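Local atomic coordinates of HNH endonuclease (Geobacillus virus E2, PDB entry 5H0M), a protein that probably cuts DNA as a phage-encoded, zinc-containing HNH endonuclease with nicking activity. Residues V91-P96 / M107-S112. Sequence-based numbering, arbitrary orientation.
Sequences VDHITP and MDNLQS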
ATOM      1  N   VAL A  91      -5.200   1.628  -3.024  1.00 12.69           N
ATOM      2  CA  VAL A  91      -4.972   1.189  -1.652  1.00 12.85           C
ATOM      3  C   VAL A  91      -3.473   0.989  -1.495  1.00 13.38           C
ATOM      4  O   VAL A  91      -2.874   0.228  -2.269  1.00 15.06           O
ATOM      5  CB  VAL A  91      -5.714  -0.115  -1.333  1.00 13.33           C
ATOM      6  CG1 VAL A  91      -5.394  -0.616   0.059  1.00 14.81           C
ATOM      7  CG2 VAL A  91      -7.212   0.098  -1.449  1.00 14.18           C
ATOM      8  N   ASP A  92      -2.889   1.662  -0.503  1.00 12.81           N
ATOM      9  CA  ASP A  92      -1.430   1.631  -0.277  1.00 14.72           C
ATOM     10  C   ASP A  92      -1.086   1.015   1.077  1.00 13.80           C
ATOM     11  O   ASP A  92      -1.796   1.209   2.071  1.00 14.10           O
ATOM     12  CB  ASP A  92      -0.839   3.043  -0.351  1.00 18.34           C
ATOM     13  CG  ASP A  92       0.691   3.057  -0.529  1.00 21.23           C
ATOM     14  OD1 ASP A  92       1.280   2.067  -1.039  1.00 23.69           O
ATOM     15  OD2 ASP A  92       1.309   4.079  -0.177  1.00 24.35           O
ATOM     16  N   HIS A  93       0.032   0.294   1.089  1.00 12.86           N
ATOM     17  CA  HIS A  93       0.644  -0.210   2.316  1.00 12.65           C
ATOM     18  C   HIS A  93       1.295   0.915   3.085  1.00 13.27           C
ATOM     19  O   HIS A  93       2.080   1.681   2.513  1.00 15.18           O
ATOM     20  CB  HIS A  93       1.685  -1.270   1.978  1.00 12.69           C
ATOM     21  CG  HIS A  93       1.093  -2.537   1.447  1.00 13.43           C
ATOM     22  ND1 HIS A  93       0.716  -2.683   0.136  1.00 14.39           N
ATOM     23  CD2 HIS A  93       0.784  -3.701   2.062  1.00 13.92           C
ATOM     24  CE1 HIS A  93       0.208  -3.891  -0.042  1.00 14.65           C
ATOM     25  NE2 HIS A  93       0.224  -4.523   1.115  1.00 14.18           N
ATOM     26  N   ILE A  94       1.006   1.002   4.374  1.00 12.45           N
ATOM     27  CA  ILE A  94       1.608   2.066   5.203  1.00 12.88           C
ATOM     28  C   ILE A  94       3.102   1.795   5.358  1.00 12.94           C
ATOM     29  O   ILE A  94       3.938   2.598   4.931  1.00 14.64           O
ATOM     30  CB  ILE A  94       0.919   2.201   6.559  1.00 12.68           C
ATOM     31  CG1 ILE A  94      -0.553   2.565   6.400  1.00 13.37           C
ATOM     32  CG2 ILE A  94       1.686   3.206   7.414  1.00 14.57           C
ATOM     33  CD1 ILE A  94      -1.322   2.625   7.698  1.00 14.75           C
ATOM     34  N   THR A  95       3.439   0.645   5.934  1.00 12.65           N
ATOM     35  CA  THR A  95       4.785   0.083   5.812  1.00 13.10           C
ATOM     36  C   THR A  95       4.830  -0.602   4.453  1.00 13.51           C
ATOM     37  O   THR A  95       4.050  -1.524   4.208  1.00 13.86           O
ATOM     38  CB  THR A  95       5.068  -0.927   6.914  1.00 13.64           C
ATOM     39  OG1 THR A  95       4.915  -0.293   8.191  1.00 14.96           O
ATOM     40  CG2 THR A  95       6.476  -1.486   6.793  1.00 14.87           C
ATOM     41  N   PRO A  96       5.701  -0.141   3.558  1.00 14.28           N
ATOM     42  CA  PRO A  96       5.651  -0.669   2.194  1.00 14.69           C
ATOM     43  C   PRO A  96       5.804  -2.183   2.122  1.00 14.24           C
ATOM     44  O   PRO A  96       6.464  -2.808   2.954  1.00 14.50           O
ATOM     45  CB  PRO A  96       6.822   0.030   1.502  1.00 14.87           C
ATOM     46  CG  PRO A  96       6.977   1.312   2.249  1.00 15.26           C
ATOM     47  CD  PRO A  96       6.659   0.977   3.679  1.00 14.88           C
ATOM     48  N   MET A 107      -5.069  -5.183   7.535  1.00 15.45           N
ATOM     49  CA  MET A 107      -5.911  -4.030   7.233  1.00 15.70           C
ATOM     50  C   MET A 107      -5.428  -2.761   7.920  1.00 15.34           C
ATOM     51  O   MET A 107      -5.529  -1.685   7.342  1.00 16.15           O
ATOM     52  CB  MET A 107      -7.382  -4.340   7.505  1.00 19.46           C
ATOM     53  CG  MET A 107      -7.921  -5.242   6.397  1.00 23.56           C
ATOM     54  SD  MET A 107      -9.653  -5.591   6.603  1.00 29.71           S
ATOM     55  CE  MET A 107     -10.326  -3.991   6.201  1.00 22.53           C
ATOM     56  N   ASP A 108      -4.850  -2.890   9.110  1.00 15.61           N
ATOM     57  CA  ASP A 108      -4.279  -1.729   9.786  1.00 15.54           C
ATOM     58  C   ASP A 108      -2.975  -1.240   9.170  1.00 15.06           C
ATOM     59  O   ASP A 108      -2.427  -0.245   9.626  1.00 16.72           O
ATOM     60  CB  ASP A 108      -4.126  -1.966  11.294  1.00 15.93           C
ATOM     61  CG  ASP A 108      -3.124  -3.036  11.646  1.00 17.35           C
ATOM     62  OD1 ASP A 108      -2.591  -3.746  10.780  1.00 17.83           O
ATOM     63  OD2 ASP A 108      -2.860  -3.192  12.872  1.00 23.33           O
ATOM     64  N   ASN A 109      -2.490  -1.935   8.144  1.00 12.12           N
ATOM     65  CA  ASN A 109      -1.338  -1.504   7.366  1.00 11.95           C
ATOM     66  C   ASN A 109      -1.760  -1.045   5.977  1.00 11.70           C
ATOM     67  O   ASN A 109      -0.915  -0.912   5.103  1.00 12.96           O
ATOM     68  CB  ASN A 109      -0.318  -2.639   7.220  1.00 11.97           C
ATOM     69  CG  ASN A 109       0.997  -2.174   6.636  1.00 12.74           C
ATOM     70  OD1 ASN A 109       1.515  -1.126   7.027  1.00 13.41           O
ATOM     71  ND2 ASN A 109       1.553  -2.945   5.717  1.00 12.34           N
ATOM     72  N   LEU A 110      -3.057  -0.795   5.771  1.00 11.98           N
ATOM     73  CA  LEU A 110      -3.554  -0.435   4.432  1.00 12.86           C
ATOM     74  C   LEU A 110      -4.477   0.776   4.494  1.00 13.13           C
ATOM     75  O   LEU A 110      -5.337   0.851   5.371  1.00 14.14           O
ATOM     76  CB  LEU A 110      -4.301  -1.633   3.825  1.00 13.05           C
ATOM     77  CG  LEU A 110      -3.409  -2.804   3.443  1.00 13.87           C
ATOM     78  CD1 LEU A 110      -4.244  -4.047   3.216  1.00 14.12           C
ATOM     79  CD2 LEU A 110      -2.533  -2.492   2.251  1.00 13.97           C
ATOM     80  N   GLN A 111      -4.295   1.720   3.570  1.00 12.67           N
ATOM     81  CA  GLN A 111      -5.163   2.887   3.500  1.00 12.71           C
ATOM     82  C   GLN A 111      -5.586   3.185   2.074  1.00 12.71           C
ATOM     83  O   GLN A 111      -4.788   3.104   1.149  1.00 13.62           O
ATOM     84  CB  GLN A 111      -4.489   4.128   4.077  1.00 13.42           C
ATOM     85  CG  GLN A 111      -4.013   3.992   5.499  1.00 14.43           C
ATOM     86  CD  GLN A 111      -3.435   5.298   6.006  1.00 13.54           C
ATOM     87  OE1 GLN A 111      -2.304   5.662   5.661  1.00 14.93           O
ATOM     88  NE2 GLN A 111      -4.206   6.007   6.808  1.00 14.42           N
ATOM     89  N   SER A 112      -6.841   3.579   1.925  1.00 12.67           N
ATOM     90  CA  SER A 112      -7.336   4.081   0.651  1.00 12.47           C
ATOM     91  C   SER A 112      -6.881   5.525   0.493  1.00 12.18           C
ATOM     92  O   SER A 112      -7.034   6.320   1.425  1.00 12.80           O
ATOM     93  CB  SER A 112      -8.863   4.041   0.637  1.00 12.88           C
ATOM     94  OG  SER A 112      -9.347   2.733   0.946  1.00 14.22           O
TER
HETATM   95  O   HOH W   1      -1.104   4.190   3.284  1.00 27.43           O
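Leu110 CD2 sits over one face of the His93 imidazole, 3.5 Å from the ring centroid and nearly on its normal, a CH-pi contact; at the ring edge, in plane, lies Asn109 ND2, with amide and ring turned 62° apart. The ring also meets Trp61, and its NE2 is hydrogen-bonded to Arg104 O. The Asn109 amide grips the chain at Thr95 with both ends: OD1 takes Thr95 N on a lone pair at 2.8 Å, and ND2 gives a longer bond to Thr95 O at 3.2 Å, with Thr95 O close to the plane of the Asn109 amide. CG anti to the backbone N (chi1 -170°) carries the amide across to that backbone, and a further bond from ND2 to Lys103 O helps fix its rotation. Strands 90-93 and 110-113 form the antiparallel hairpin of the His-Me finger (beta-beta-alpha) motif, which helix 115-129 completes. Asp92 and Gln111 form a hydrogen-bonded pair, Asp92 N reaching Gln111 O at 2.9 Å and Gln111 N returning to Asp92 O; beyond them Ile94 N donates a hydrogen bond to Asn109 O, 2.8 Å, from above the carbonyl plane. Past the strand end, Ile94 CD1 lies 3.7 Å from Gln111 CG; Gln111 OE1 accepts from His78 NE2 and from a water shared with Asp92 O.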